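Local coordinates for protein cellulase IBT99 (Metagenomes, PDB 6WBT) that probably hydrolyses 6-phospho-alpha-glucosides as a family 4 glycoside hydrolase that holds NAD, a manganese ion and glucose 6-phosphate, at residues 115-120 and 409-414; 151-156 and 395-400; 50-55 and 311-316. All coordinates share one frame; numbering follows the deposited sequence.

Overall arrangement
Contacts 1 and 2 form one buried region and touch each other, their centres about 9 Å apart: Met117 and Leu396 meet, and helices 380-402 and 405-414 follow one another in the chain. Both lie beside a second subunit. Contact 3 sits on the opposite side of the chain's centre, about 37 Å from contact 1 between centres, and is only partly buried, with no other chain at its segments. All three are mainly apolar and have no hydrogen bond between their segments, yet they differ in kind. A selenomethionine over a phenylalanine face marks 115-120 with 409-414, branched aliphatics join 151-156 to 395-400, and a loop leans on a helix in 50-55 with 311-316.

Contact 1. Residues 115-120 and 409-414; sequences GGMTYG and LMAFTM. With NAD (nicotinamide-adenine-dinucleotide), chain G.
Met117, present as selenomethionine, lays its terminal methyl on the ring of Phe412. Its CE stands 3.6 Å from the centroid of the Phe412 ring and 12° off the ring normal, a CH-pi contact over the middle of the face. The bend at chi3 (-67°) turns this methyl onto the ring, while Met117 SE lies farther from the centroid, at 4.5 Å, still above the same face in a Met-aromatic arrangement. The selenium also passes beside the backbone of Ala411, with Met117 SE 3.5 Å from Ala411 O. The two helical segments run roughly antiparallel (149°), their axes 11.1 Å apart, and Met117 and Phe412 span the gap. On the looser side, Thr118 OG1 sits at the edge of the same ring, 4.0 Å from Phe412 CZ, its hydroxyl hydrogen-bonded to Ala114 O. Helix 114-136 belongs to the dinucleotide-binding half of the enzyme, and one residue further on Tyr119 faces the cofactor: its OH donates to O3D of NAD at 2.6 Å, the oxygen lying in the plane of the tyrosine ring. An alanine at Phe412 takes away the face under the selenomethionine methyl, which would probably gain freedom to turn about chi3, with a gap opened beside Thr118. Ala424 and Leu428 of helix 421-434 also pack against Phe412, and Thr413 touches Leu271 of the second subunit.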
ATOM      1  N   GLY A 115      -1.468  22.638 -24.439  1.00 50.98           N
ATOM      2  CA  GLY A 115      -0.217  23.198 -24.918  1.00 48.97           C
ATOM      3  C   GLY A 115       0.992  22.640 -24.198  1.00 46.97           C
ATOM      4  O   GLY A 115       2.062  22.495 -24.793  1.00 48.38           O
ATOM      5  N   GLY A 116       0.845  22.320 -22.919  1.00 45.27           N
ATOM      6  CA  GLY A 116       1.922  21.742 -22.145  1.00 45.49           C
ATOM      7  C   GLY A 116       2.159  20.284 -22.472  1.00 45.84           C
ATOM      8  O   GLY A 116       3.307  19.834 -22.537  1.00 43.28           O
HETATM    9  N   MSE A 117       1.080  19.530 -22.659  1.00 48.59           N
HETATM   10  CA  MSE A 117       1.180  18.128 -23.048  1.00 48.81           C
HETATM   11  C   MSE A 117       1.805  17.996 -24.431  1.00 50.50           C
HETATM   12  O   MSE A 117       2.582  17.076 -24.689  1.00 50.99           O
HETATM   13  CB  MSE A 117      -0.201  17.466 -23.026  1.00 48.03           C
HETATM   14  CG  MSE A 117      -0.799  17.333 -21.640  1.00 44.22           C
HETATM   15 SE   MSE A 117      -2.453  16.306 -21.627  0.64 41.26          SE
HETATM   16  CE  MSE A 117      -3.586  17.529 -22.633  1.00 42.04           C
ATOM     17  N   THR A 118       1.452  18.926 -25.323  1.00 51.60           N
ATOM     18  CA  THR A 118       2.059  18.948 -26.650  1.00 52.24           C
ATOM     19  C   THR A 118       3.539  19.297 -26.561  1.00 53.39           C
ATOM     20  O   THR A 118       4.380  18.653 -27.201  1.00 53.11           O
ATOM     21  CB  THR A 118       1.324  19.946 -27.545  1.00 51.21           C
ATOM     22  OG1 THR A 118      -0.059  19.581 -27.628  1.00 50.65           O
ATOM     23  CG2 THR A 118       1.929  19.958 -28.938  1.00 50.94           C
ATOM     24  N   TYR A 119       3.873  20.319 -25.771  1.00 53.31           N
ATOM     25  CA  TYR A 119       5.271  20.656 -25.532  1.00 51.69           C
ATOM     26  C   TYR A 119       6.010  19.509 -24.852  1.00 48.81           C
ATOM     27  O   TYR A 119       7.207  19.313 -25.086  1.00 47.86           O
ATOM     28  CB  TYR A 119       5.352  21.929 -24.689  1.00 52.66           C
ATOM     29  CG  TYR A 119       6.749  22.459 -24.448  1.00 53.05           C
ATOM     30  CD1 TYR A 119       7.766  22.261 -25.373  1.00 53.98           C
ATOM     31  CD2 TYR A 119       7.047  23.162 -23.288  1.00 53.05           C
ATOM     32  CE1 TYR A 119       9.041  22.746 -25.147  1.00 53.94           C
ATOM     33  CE2 TYR A 119       8.315  23.650 -23.055  1.00 53.56           C
ATOM     34  CZ  TYR A 119       9.309  23.439 -23.985  1.00 53.67           C
ATOM     35  OH  TYR A 119      10.572  23.927 -23.748  1.00 52.65           O
ATOM     36  N   GLY A 120       5.309  18.733 -24.023  1.00 49.27           N
ATOM     37  CA  GLY A 120       5.960  17.635 -23.328  1.00 51.15           C
ATOM     38  C   GLY A 120       6.402  16.521 -24.257  1.00 54.07           C
ATOM     39  O   GLY A 120       7.518  16.008 -24.136  1.00 53.74           O
ATOM     40  N   LEU A 409      -5.142  10.182 -26.544  1.00 55.67           N
ATOM     41  CA  LEU A 409      -6.511  10.654 -26.363  1.00 54.78           C
ATOM     42  C   LEU A 409      -6.945  10.525 -24.908  1.00 52.67           C
ATOM     43  O   LEU A 409      -7.688  11.370 -24.395  1.00 53.09           O
ATOM     44  CB  LEU A 409      -7.457   9.879 -27.279  1.00 55.20           C
ATOM     45  CG  LEU A 409      -8.935  10.264 -27.221  1.00 55.01           C
ATOM     46  CD1 LEU A 409      -9.122  11.724 -27.603  1.00 54.88           C
ATOM     47  CD2 LEU A 409      -9.760   9.360 -28.122  1.00 54.86           C
HETATM   48  N   MSE A 410      -6.488   9.478 -24.229  1.00 51.14           N
HETATM   49  CA  MSE A 410      -6.774   9.289 -22.814  1.00 50.25           C
HETATM   50  C   MSE A 410      -6.081  10.355 -21.972  1.00 50.07           C
HETATM   51  O   MSE A 410      -6.599  10.779 -20.940  1.00 49.72           O
HETATM   52  CB  MSE A 410      -6.339   7.894 -22.365  1.00 50.04           C
HETATM   53  CG  MSE A 410      -7.244   6.775 -22.850  1.00 49.72           C
HETATM   54 SE   MSE A 410      -6.590   5.006 -22.360  0.76 48.23          SE
HETATM   55  CE  MSE A 410      -8.176   3.965 -22.804  1.00 50.00           C
ATOM     56  N   ALA A 411      -4.902  10.785 -22.426  1.00 49.82           N
ATOM     57  CA  ALA A 411      -4.170  11.824 -21.710  1.00 48.59           C
ATOM     58  C   ALA A 411      -4.859  13.177 -21.845  1.00 47.88           C
ATOM     59  O   ALA A 411      -4.923  13.947 -20.879  1.00 48.54           O
ATOM     60  CB  ALA A 411      -2.731  11.901 -22.219  1.00 48.23           C
ATOM     61  N   PHE A 412      -5.383  13.482 -23.033  1.00 46.84           N
ATOM     62  CA  PHE A 412      -6.061  14.758 -23.235  1.00 48.40           C
ATOM     63  C   PHE A 412      -7.432  14.769 -22.570  1.00 47.79           C
ATOM     64  O   PHE A 412      -7.855  15.796 -22.027  1.00 48.90           O
ATOM     65  CB  PHE A 412      -6.180  15.056 -24.731  1.00 50.59           C
ATOM     66  CG  PHE A 412      -4.926  15.619 -25.340  1.00 51.95           C
ATOM     67  CD1 PHE A 412      -3.758  14.873 -25.374  1.00 51.75           C
ATOM     68  CD2 PHE A 412      -4.917  16.891 -25.887  1.00 53.43           C
ATOM     69  CE1 PHE A 412      -2.604  15.388 -25.933  1.00 52.17           C
ATOM     70  CE2 PHE A 412      -3.765  17.411 -26.450  1.00 52.92           C
ATOM     71  CZ  PHE A 412      -2.608  16.658 -26.473  1.00 52.38           C
ATOM     72  N   THR A 413      -8.140  13.637 -22.598  1.00 45.36           N
ATOM     73  CA  THR A 413      -9.442  13.563 -21.942  1.00 45.51           C
ATOM     74  C   THR A 413      -9.320  13.736 -20.433  1.00 44.54           C
ATOM     75  O   THR A 413     -10.201  14.332 -19.801  1.00 45.51           O
ATOM     76  CB  THR A 413     -10.118  12.229 -22.273  1.00 45.42           C
ATOM     77  OG1 THR A 413     -10.292  12.115 -23.692  1.00 45.36           O
ATOM     78  CG2 THR A 413     -11.475  12.122 -21.592  1.00 43.78           C
HETATM   79  N   MSE A 414      -8.233  13.248 -19.845  1.00 43.33           N
HETATM   80  CA  MSE A 414      -8.043  13.282 -18.399  1.00 41.99           C
HETATM   81  C   MSE A 414      -7.799  14.693 -17.860  1.00 43.53           C
HETATM   82  O   MSE A 414      -8.172  15.004 -16.728  1.00 44.23           O
HETATM   83  CB  MSE A 414      -6.871  12.375 -18.008  1.00 40.95           C
HETATM   84  CG  MSE A 414      -6.630  12.264 -16.512  1.00 40.97           C
HETATM   85 SE   MSE A 414      -8.019  11.253 -15.597  0.65 39.27          SE
HETATM   86  CE  MSE A 414      -7.759   9.541 -16.491  1.00 40.86           C
TER
HETATM   87  PA  NAD G 503      14.526  29.571 -26.377  1.00 60.71           P
HETATM   88  O1A NAD G 503      13.573  29.048 -27.400  1.00 60.66           O
HETATM   89  O2A NAD G 503      14.819  31.035 -26.375  1.00 60.79           O
HETATM   90  O5B NAD G 503      15.902  28.749 -26.481  1.00 59.49           O
HETATM   91  C5B NAD G 503      15.876  27.298 -26.381  1.00 58.93           C
HETATM   92  C4B NAD G 503      17.126  26.734 -27.012  1.00 58.74           C
HETATM   93  O4B NAD G 503      17.083  25.282 -26.971  1.00 58.72           O
HETATM   94  C3B NAD G 503      17.361  27.097 -28.488  1.00 58.92           C
HETATM   95  O3B NAD G 503      18.697  27.552 -28.661  1.00 58.79           O
HETATM   96  C2B NAD G 503      17.155  25.760 -29.208  1.00 59.17           C
HETATM   97  O2B NAD G 503      17.813  25.667 -30.454  1.00 58.27           O
HETATM   98  C1B NAD G 503      17.685  24.804 -28.150  1.00 59.38           C
HETATM   99  N9A NAD G 503      17.307  23.411 -28.356  1.00 60.57           N
HETATM  100  C8A NAD G 503      16.115  22.948 -28.854  1.00 61.63           C
HETATM  101  N7A NAD G 503      16.056  21.643 -28.939  1.00 62.42           N
HETATM  102  C5A NAD G 503      17.291  21.212 -28.478  1.00 61.78           C
HETATM  103  C6A NAD G 503      17.848  19.928 -28.326  1.00 61.66           C
HETATM  104  N6A NAD G 503      17.208  18.804 -28.637  1.00 62.06           N
HETATM  105  N1A NAD G 503      19.109  19.848 -27.841  1.00 61.36           N
HETATM  106  C2A NAD G 503      19.748  20.984 -27.532  1.00 61.28           C
HETATM  107  N3A NAD G 503      19.325  22.241 -27.632  1.00 61.17           N
HETATM  108  C4A NAD G 503      18.074  22.293 -28.117  1.00 61.40           C
HETATM  109  O3  NAD G 503      14.003  29.154 -24.920  1.00 63.16           O
HETATM  110  PN  NAD G 503      13.903  29.959 -23.535  1.00 64.77           P
HETATM  111  O1N NAD G 503      15.234  30.562 -23.228  1.00 65.78           O
HETATM  112  O2N NAD G 503      12.709  30.854 -23.580  1.00 64.49           O
HETATM  113  O5D NAD G 503      13.622  28.750 -22.523  1.00 65.09           O
HETATM  114  C5D NAD G 503      14.551  27.637 -22.526  1.00 64.02           C
HETATM  115  C4D NAD G 503      13.973  26.506 -21.713  1.00 63.82           C
HETATM  116  O4D NAD G 503      13.991  26.871 -20.314  1.00 64.07           O
HETATM  117  C3D NAD G 503      12.510  26.148 -22.014  1.00 64.18           C
HETATM  118  O3D NAD G 503      12.370  24.736 -22.094  1.00 65.01           O
HETATM  119  C2D NAD G 503      11.806  26.707 -20.773  1.00 63.47           C
HETATM  120  O2D NAD G 503      10.515  26.172 -20.533  1.00 62.16           O
HETATM  121  C1D NAD G 503      12.825  26.350 -19.699  1.00 65.22           C
HETATM  122  N1N NAD G 503      12.587  27.081 -18.422  1.00 67.80           N
HETATM  123  C2N NAD G 503      12.076  26.412 -17.341  1.00 69.46           C
HETATM  124  C3N NAD G 503      11.822  27.079 -16.153  1.00 71.34           C
HETATM  125  C7N NAD G 503      11.315  26.273 -14.984  1.00 73.81           C
HETATM  126  O7N NAD G 503      10.510  26.779 -14.206  1.00 75.16           O
HETATM  127  N7N NAD G 503      11.795  25.047 -14.828  1.00 74.43           N
HETATM  128  C4N NAD G 503      12.062  28.448 -16.082  1.00 70.34           C
HETATM  129  C5N NAD G 503      12.609  29.102 -17.165  1.00 69.07           C
HETATM  130  C6N NAD G 503      12.866  28.401 -18.323  1.00 67.87           C

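Contact 2. Residues 151-156 and 395-400; sequences AAIVAK and LLVEAA
Ile153 and Leu396 meet through their methyl ends, with Ile153 CD1 3.7 Å from Leu396 CD2, and this is the nearest side-chain approach between the two segments. The extended chi2 of Ile153 (175°) carries CD1 out to the leucine, and the two side chains come together at a slant. Val397 provides the second apolar meeting: its CG2 lies 4.4 Å from Ile153 CG2. The same valine methyl also lies against the backbone, 4.1 Å from Ile153 O, and against the aliphatic part of Lys156, whose CD is 4.3 Å from Val397 CG2. No hydrogen bond joins the two segments; the polar end of Lys156 finds its partner outside them. The lysine uses its methylene chain to line the valine, then carries its charge on to a salt bridge with Asp390, an earlier residue of helix 380-402, so one side chain serves the same helix in two ways. Helix 151-161 of the Rossmann-type half is packed here against helix 380-402 of the C-terminal half, the segment axes approaching to 10.0 Å and crossing at -55°. Around this crossing, helix 114-136 covers Leu396 with Met117 and Met121, helix 405-414 adds Ala411, and Ala151 and Ala155 rest on Ile343 of strand 338-345 in the central sheet.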
ATOM      1  N   ALA A 151       8.750  20.266 -16.891  1.00 67.25           N
ATOM      2  CA  ALA A 151       9.542  19.477 -15.953  1.00 64.40           C
ATOM      3  C   ALA A 151       8.754  18.302 -15.390  1.00 59.93           C
ATOM      4  O   ALA A 151       9.349  17.295 -14.993  1.00 58.54           O
ATOM      5  CB  ALA A 151      10.053  20.368 -14.822  1.00 66.79           C
ATOM      6  N   ALA A 152       7.425  18.406 -15.348  1.00 57.11           N
ATOM      7  CA  ALA A 152       6.615  17.313 -14.820  1.00 55.75           C
ATOM      8  C   ALA A 152       6.615  16.118 -15.767  1.00 55.03           C
ATOM      9  O   ALA A 152       6.804  14.974 -15.341  1.00 53.00           O
ATOM     10  CB  ALA A 152       5.188  17.793 -14.562  1.00 55.03           C
ATOM     11  N   ILE A 153       6.407  16.367 -17.062  1.00 54.31           N
ATOM     12  CA  ILE A 153       6.294  15.271 -18.017  1.00 52.38           C
ATOM     13  C   ILE A 153       7.662  14.665 -18.313  1.00 50.98           C
ATOM     14  O   ILE A 153       7.802  13.441 -18.412  1.00 50.81           O
ATOM     15  CB  ILE A 153       5.595  15.756 -19.301  1.00 51.40           C
ATOM     16  CG1 ILE A 153       4.170  16.214 -18.985  1.00 51.96           C
ATOM     17  CG2 ILE A 153       5.586  14.659 -20.356  1.00 50.26           C
ATOM     18  CD1 ILE A 153       3.450  16.825 -20.164  1.00 52.23           C
ATOM     19  N   VAL A 154       8.691  15.505 -18.448  1.00 49.76           N
ATOM     20  CA  VAL A 154      10.004  14.988 -18.823  1.00 49.86           C
ATOM     21  C   VAL A 154      10.627  14.197 -17.680  1.00 47.63           C
ATOM     22  O   VAL A 154      11.359  13.229 -17.916  1.00 49.73           O
ATOM     23  CB  VAL A 154      10.925  16.133 -19.292  1.00 52.71           C
ATOM     24  CG1 VAL A 154      10.286  16.888 -20.449  1.00 54.74           C
ATOM     25  CG2 VAL A 154      11.254  17.076 -18.144  1.00 52.98           C
ATOM     26  N   ALA A 155      10.345  14.574 -16.430  1.00 45.84           N
ATOM     27  CA  ALA A 155      10.907  13.840 -15.300  1.00 46.32           C
ATOM     28  C   ALA A 155      10.266  12.467 -15.163  1.00 47.16           C
ATOM     29  O   ALA A 155      10.956  11.477 -14.893  1.00 49.71           O
ATOM     30  CB  ALA A 155      10.740  14.642 -14.011  1.00 46.29           C
ATOM     31  N   LYS A 156       8.945  12.386 -15.346  1.00 45.80           N
ATOM     32  CA  LYS A 156       8.273  11.094 -15.305  1.00 46.28           C
ATOM     33  C   LYS A 156       8.676  10.218 -16.483  1.00 45.17           C
ATOM     34  O   LYS A 156       8.717   8.989 -16.354  1.00 43.84           O
ATOM     35  CB  LYS A 156       6.756  11.294 -15.282  1.00 47.63           C
ATOM     36  CG  LYS A 156       5.965  10.025 -15.015  1.00 50.50           C
ATOM     37  CD  LYS A 156       4.469  10.276 -15.115  1.00 52.89           C
ATOM     38  CE  LYS A 156       3.764   9.955 -13.809  1.00 54.68           C
ATOM     39  NZ  LYS A 156       4.193  10.858 -12.706  1.00 56.33           N
ATOM     40  N   LEU A 395      -0.373   8.645 -18.715  1.00 43.90           N
ATOM     41  CA  LEU A 395      -0.882   8.165 -19.996  1.00 41.08           C
ATOM     42  C   LEU A 395      -0.163   8.821 -21.167  1.00 41.01           C
ATOM     43  O   LEU A 395      -0.032   8.208 -22.234  1.00 40.83           O
ATOM     44  CB  LEU A 395      -2.386   8.414 -20.091  1.00 39.17           C
ATOM     45  CG  LEU A 395      -3.283   7.590 -19.165  1.00 38.25           C
ATOM     46  CD1 LEU A 395      -4.680   8.185 -19.109  1.00 37.74           C
ATOM     47  CD2 LEU A 395      -3.334   6.140 -19.617  1.00 38.27           C
ATOM     48  N   LEU A 396       0.307  10.058 -20.993  1.00 40.99           N
ATOM     49  CA  LEU A 396       1.023  10.732 -22.070  1.00 41.94           C
ATOM     50  C   LEU A 396       2.415  10.149 -22.268  1.00 40.92           C
ATOM     51  O   LEU A 396       2.910  10.099 -23.401  1.00 40.56           O
ATOM     52  CB  LEU A 396       1.111  12.231 -21.786  1.00 43.98           C
ATOM     53  CG  LEU A 396       1.545  13.102 -22.966  1.00 44.93           C
ATOM     54  CD1 LEU A 396       0.467  13.118 -24.037  1.00 45.64           C
ATOM     55  CD2 LEU A 396       1.872  14.511 -22.506  1.00 44.78           C
ATOM     56  N   VAL A 397       3.063   9.709 -21.187  1.00 41.26           N
ATOM     57  CA  VAL A 397       4.365   9.063 -21.315  1.00 42.74           C
ATOM     58  C   VAL A 397       4.218   7.703 -21.987  1.00 45.70           C
ATOM     59  O   VAL A 397       5.050   7.308 -22.812  1.00 47.49           O
ATOM     60  CB  VAL A 397       5.044   8.951 -19.938  1.00 39.72           C
ATOM     61  CG1 VAL A 397       6.339   8.161 -20.041  1.00 38.77           C
ATOM     62  CG2 VAL A 397       5.309  10.335 -19.367  1.00 38.32           C
ATOM     63  N   GLU A 398       3.153   6.968 -21.652  1.00 44.67           N
ATOM     64  CA  GLU A 398       2.906   5.686 -22.304  1.00 44.65           C
ATOM     65  C   GLU A 398       2.594   5.861 -23.785  1.00 45.37           C
ATOM     66  O   GLU A 398       2.875   4.963 -24.586  1.00 47.19           O
ATOM     67  CB  GLU A 398       1.760   4.953 -21.605  1.00 45.60           C
ATOM     68  CG  GLU A 398       2.026   4.636 -20.143  1.00 46.01           C
ATOM     69  CD  GLU A 398       0.824   4.023 -19.454  1.00 47.46           C
ATOM     70  OE1 GLU A 398      -0.201   3.798 -20.131  1.00 48.31           O
ATOM     71  OE2 GLU A 398       0.904   3.768 -18.234  1.00 47.50           O
ATOM     72  N   ALA A 399       2.016   7.003 -24.164  1.00 44.99           N
ATOM     73  CA  ALA A 399       1.743   7.262 -25.573  1.00 47.04           C
ATOM     74  C   ALA A 399       3.027   7.458 -26.368  1.00 49.89           C
ATOM     75  O   ALA A 399       3.080   7.110 -27.554  1.00 51.29           O
ATOM     76  CB  ALA A 399       0.837   8.485 -25.716  1.00 45.61           C
ATOM     77  N   ALA A 400       4.067   8.008 -25.739  1.00 49.58           N
ATOM     78  CA  ALA A 400       5.347   8.184 -26.416  1.00 48.86           C
ATOM     79  C   ALA A 400       6.127   6.879 -26.507  1.00 49.52           C
ATOM     80  O   ALA A 400       6.862   6.668 -27.479  1.00 51.48           O
ATOM     81  CB  ALA A 400       6.182   9.243 -25.696  1.00 46.79           C
TER

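Contact 3. Residues 50-55 and 311-316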
ATOM      1  N   ALA A  50      26.098  33.504 -28.068  1.00 45.89           N
ATOM      2  CA  ALA A  50      27.485  33.385 -27.630  1.00 48.17           C
ATOM      3  C   ALA A  50      28.196  34.731 -27.645  1.00 50.61           C
ATOM      4  O   ALA A  50      29.129  34.946 -26.865  1.00 41.97           O
ATOM      5  CB  ALA A  50      28.232  32.381 -28.510  1.00 41.33           C
ATOM      6  N   LEU A  51      27.773  35.644 -28.523  1.00 52.88           N
ATOM      7  CA  LEU A  51      28.336  36.990 -28.523  1.00 55.46           C
ATOM      8  C   LEU A  51      28.068  37.695 -27.199  1.00 53.69           C
ATOM      9  O   LEU A  51      28.931  38.413 -26.681  1.00 55.94           O
ATOM     10  CB  LEU A  51      27.761  37.799 -29.685  1.00 57.71           C
ATOM     11  CG  LEU A  51      28.057  37.281 -31.092  1.00 60.38           C
ATOM     12  CD1 LEU A  51      27.106  37.906 -32.096  1.00 61.36           C
ATOM     13  CD2 LEU A  51      29.502  37.560 -31.473  1.00 63.06           C
ATOM     14  N   ILE A  52      26.875  37.499 -26.637  1.00 51.16           N
ATOM     15  CA  ILE A  52      26.554  38.104 -25.348  1.00 51.11           C
ATOM     16  C   ILE A  52      27.280  37.378 -24.225  1.00 51.24           C
ATOM     17  O   ILE A  52      27.749  38.002 -23.266  1.00 51.44           O
ATOM     18  CB  ILE A  52      25.033  38.109 -25.126  1.00 50.57           C
ATOM     19  CG1 ILE A  52      24.316  38.586 -26.388  1.00 50.03           C
ATOM     20  CG2 ILE A  52      24.669  38.996 -23.945  1.00 50.80           C
ATOM     21  CD1 ILE A  52      22.819  38.534 -26.276  1.00 47.83           C
ATOM     22  N   VAL A  53      27.384  36.049 -24.323  1.00 50.60           N
ATOM     23  CA  VAL A  53      28.085  35.277 -23.300  1.00 52.03           C
ATOM     24  C   VAL A  53      29.548  35.695 -23.228  1.00 54.59           C
ATOM     25  O   VAL A  53      30.123  35.811 -22.139  1.00 54.62           O
ATOM     26  CB  VAL A  53      27.936  33.769 -23.573  1.00 51.95           C
ATOM     27  CG1 VAL A  53      28.686  32.960 -22.526  1.00 50.98           C
ATOM     28  CG2 VAL A  53      26.466  33.377 -23.596  1.00 51.48           C
ATOM     29  N   LYS A  54      30.172  35.936 -24.385  1.00 56.58           N
ATOM     30  CA  LYS A  54      31.538  36.449 -24.392  1.00 57.45           C
ATOM     31  C   LYS A  54      31.606  37.833 -23.760  1.00 57.07           C
ATOM     32  O   LYS A  54      32.570  38.154 -23.055  1.00 57.55           O
ATOM     33  CB  LYS A  54      32.080  36.483 -25.821  1.00 58.78           C
ATOM     34  CG  LYS A  54      32.272  35.112 -26.445  1.00 59.95           C
ATOM     35  CD  LYS A  54      32.556  35.212 -27.933  1.00 62.76           C
ATOM     36  CE  LYS A  54      32.640  33.836 -28.571  1.00 65.14           C
ATOM     37  NZ  LYS A  54      32.822  33.915 -30.047  1.00 67.52           N
ATOM     38  N   GLU A  55      30.589  38.664 -23.997  1.00 55.80           N
ATOM     39  CA  GLU A  55      30.553  39.984 -23.378  1.00 56.38           C
ATOM     40  C   GLU A  55      30.314  39.888 -21.877  1.00 56.13           C
ATOM     41  O   GLU A  55      30.832  40.712 -21.114  1.00 57.64           O
ATOM     42  CB  GLU A  55      29.473  40.842 -24.038  1.00 57.11           C
ATOM     43  CG  GLU A  55      29.748  42.338 -23.999  1.00 60.78           C
ATOM     44  CD  GLU A  55      30.924  42.737 -24.870  1.00 65.14           C
ATOM     45  OE1 GLU A  55      31.602  43.732 -24.539  1.00 67.60           O
ATOM     46  OE2 GLU A  55      31.172  42.053 -25.886  1.00 66.36           O
ATOM     47  N   VAL A 311      26.183  47.478 -24.828  1.00 64.61           N
ATOM     48  CA  VAL A 311      25.070  46.597 -24.495  1.00 63.78           C
ATOM     49  C   VAL A 311      24.884  46.593 -22.985  1.00 67.13           C
ATOM     50  O   VAL A 311      25.849  46.412 -22.232  1.00 69.27           O
ATOM     51  CB  VAL A 311      25.306  45.172 -25.025  1.00 61.39           C
ATOM     52  CG1 VAL A 311      24.415  44.173 -24.300  1.00 59.41           C
ATOM     53  CG2 VAL A 311      25.046  45.123 -26.516  1.00 59.82           C
ATOM     54  N   ASP A 312      23.644  46.797 -22.545  1.00 66.95           N
ATOM     55  CA  ASP A 312      23.296  46.731 -21.128  1.00 67.74           C
ATOM     56  C   ASP A 312      23.133  45.266 -20.743  1.00 65.73           C
ATOM     57  O   ASP A 312      22.122  44.634 -21.059  1.00 65.36           O
ATOM     58  CB  ASP A 312      22.024  47.525 -20.854  1.00 69.06           C
ATOM     59  CG  ASP A 312      21.547  47.382 -19.425  1.00 70.09           C
ATOM     60  OD1 ASP A 312      22.316  47.725 -18.504  1.00 70.62           O
ATOM     61  OD2 ASP A 312      20.399  46.933 -19.223  1.00 70.12           O
ATOM     62  N   LEU A 313      24.135  44.719 -20.054  1.00 64.89           N
ATOM     63  CA  LEU A 313      24.122  43.312 -19.676  1.00 65.58           C
ATOM     64  C   LEU A 313      23.235  43.019 -18.473  1.00 66.70           C
ATOM     65  O   LEU A 313      22.918  41.848 -18.233  1.00 67.01           O
ATOM     66  CB  LEU A 313      25.546  42.828 -19.390  1.00 64.78           C
ATOM     67  CG  LEU A 313      26.469  42.696 -20.603  1.00 65.01           C
ATOM     68  CD1 LEU A 313      27.830  42.157 -20.191  1.00 65.67           C
ATOM     69  CD2 LEU A 313      25.836  41.809 -21.664  1.00 63.80           C
ATOM     70  N   GLN A 314      22.819  44.038 -17.716  1.00 67.98           N
ATOM     71  CA  GLN A 314      21.941  43.789 -16.580  1.00 71.20           C
ATOM     72  C   GLN A 314      20.514  43.465 -17.000  1.00 69.79           C
ATOM     73  O   GLN A 314      19.687  43.167 -16.132  1.00 69.13           O
ATOM     74  CB  GLN A 314      21.935  44.988 -15.628  1.00 76.54           C
ATOM     75  CG  GLN A 314      21.027  46.128 -16.056  1.00 81.64           C
ATOM     76  CD  GLN A 314      20.867  47.179 -14.974  1.00 86.02           C
ATOM     77  OE1 GLN A 314      21.453  48.259 -15.049  1.00 88.06           O
ATOM     78  NE2 GLN A 314      20.067  46.868 -13.960  1.00 86.09           N
ATOM     79  N   GLN A 315      20.207  43.529 -18.299  1.00 69.43           N
ATOM     80  CA  GLN A 315      18.898  43.096 -18.780  1.00 69.59           C
ATOM     81  C   GLN A 315      18.624  41.650 -18.388  1.00 68.18           C
ATOM     82  O   GLN A 315      17.529  41.314 -17.922  1.00 69.06           O
ATOM     83  CB  GLN A 315      18.816  43.247 -20.300  1.00 70.66           C
ATOM     84  CG  GLN A 315      18.589  44.658 -20.808  1.00 72.28           C
ATOM     85  CD  GLN A 315      18.455  44.702 -22.320  1.00 72.97           C
ATOM     86  OE1 GLN A 315      19.424  44.476 -23.047  1.00 72.47           O
ATOM     87  NE2 GLN A 315      17.248  44.979 -22.800  1.00 74.08           N
ATOM     88  N   PHE A 316      19.615  40.781 -18.568  1.00 66.27           N
ATOM     89  CA  PHE A 316      19.447  39.348 -18.391  1.00 65.59           C
ATOM     90  C   PHE A 316      19.879  38.859 -17.014  1.00 66.61           C
ATOM     91  O   PHE A 316      19.849  37.650 -16.766  1.00 68.47           O
ATOM     92  CB  PHE A 316      20.227  38.600 -19.477  1.00 64.36           C
ATOM     93  CG  PHE A 316      20.290  39.336 -20.787  1.00 61.92           C
ATOM     94  CD1 PHE A 316      19.186  39.389 -21.623  1.00 59.97           C
ATOM     95  CD2 PHE A 316      21.452  39.979 -21.181  1.00 61.80           C
ATOM     96  CE1 PHE A 316      19.241  40.068 -22.827  1.00 59.55           C
ATOM     97  CE2 PHE A 316      21.514  40.659 -22.384  1.00 60.57           C
ATOM     98  CZ  PHE A 316      20.407  40.704 -23.207  1.00 59.87           C
TER
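Ile52 is the first residue of 50-55 to touch the loop, meeting two residues of 311-316 with a single methyl group. Its CG2 lies 3.8 Å from Leu313 CD2 and 3.9 Å from Phe316 CE2, so this branch is shared between an aliphatic and an aromatic partner. The two approaches differ: Ile52 and Leu313 pass alongside, pointing opposite ways, while the Phe316 side chain runs roughly perpendicular to the isoleucine. With CG2 anti to the backbone N and CG1 anti to the carbonyl carbon (chi1 -46°), it is the short branch that meets both partners. Pro18 of helix 17-25 touches both Ile52 and Phe316, and Ile298 of helix 296-306 also packs on the isoleucine. The next residue, Val53, points away from the loop and packs on Thr17 and Val21 of helix 17-25 and on Leu66. Lying in sequence between the adjacent parallel strands 33-39 and 66-69, helix 43-60 is the helical arm of a beta-alpha-beta crossover, part of the Rossmann-type half of the enzyme, and one side of it is covered by a loop from the C-terminal half. One turn after Ile52, Glu55 receives the other methyl of the leucine: Leu313 CD1 lies 3.5 Å from Glu55 O and 4.3 Å from Glu55 CG. That carbonyl oxygen accepts a hydrogen bond from Thr59 OG1, and Leu313 continues along the helix to touch Val56 and Thr59. On the loop side, Gln315 CB sits over the centre of one face of the Phe316 ring, and the Phe316 side chain lies about 10 Å from the bound NAD.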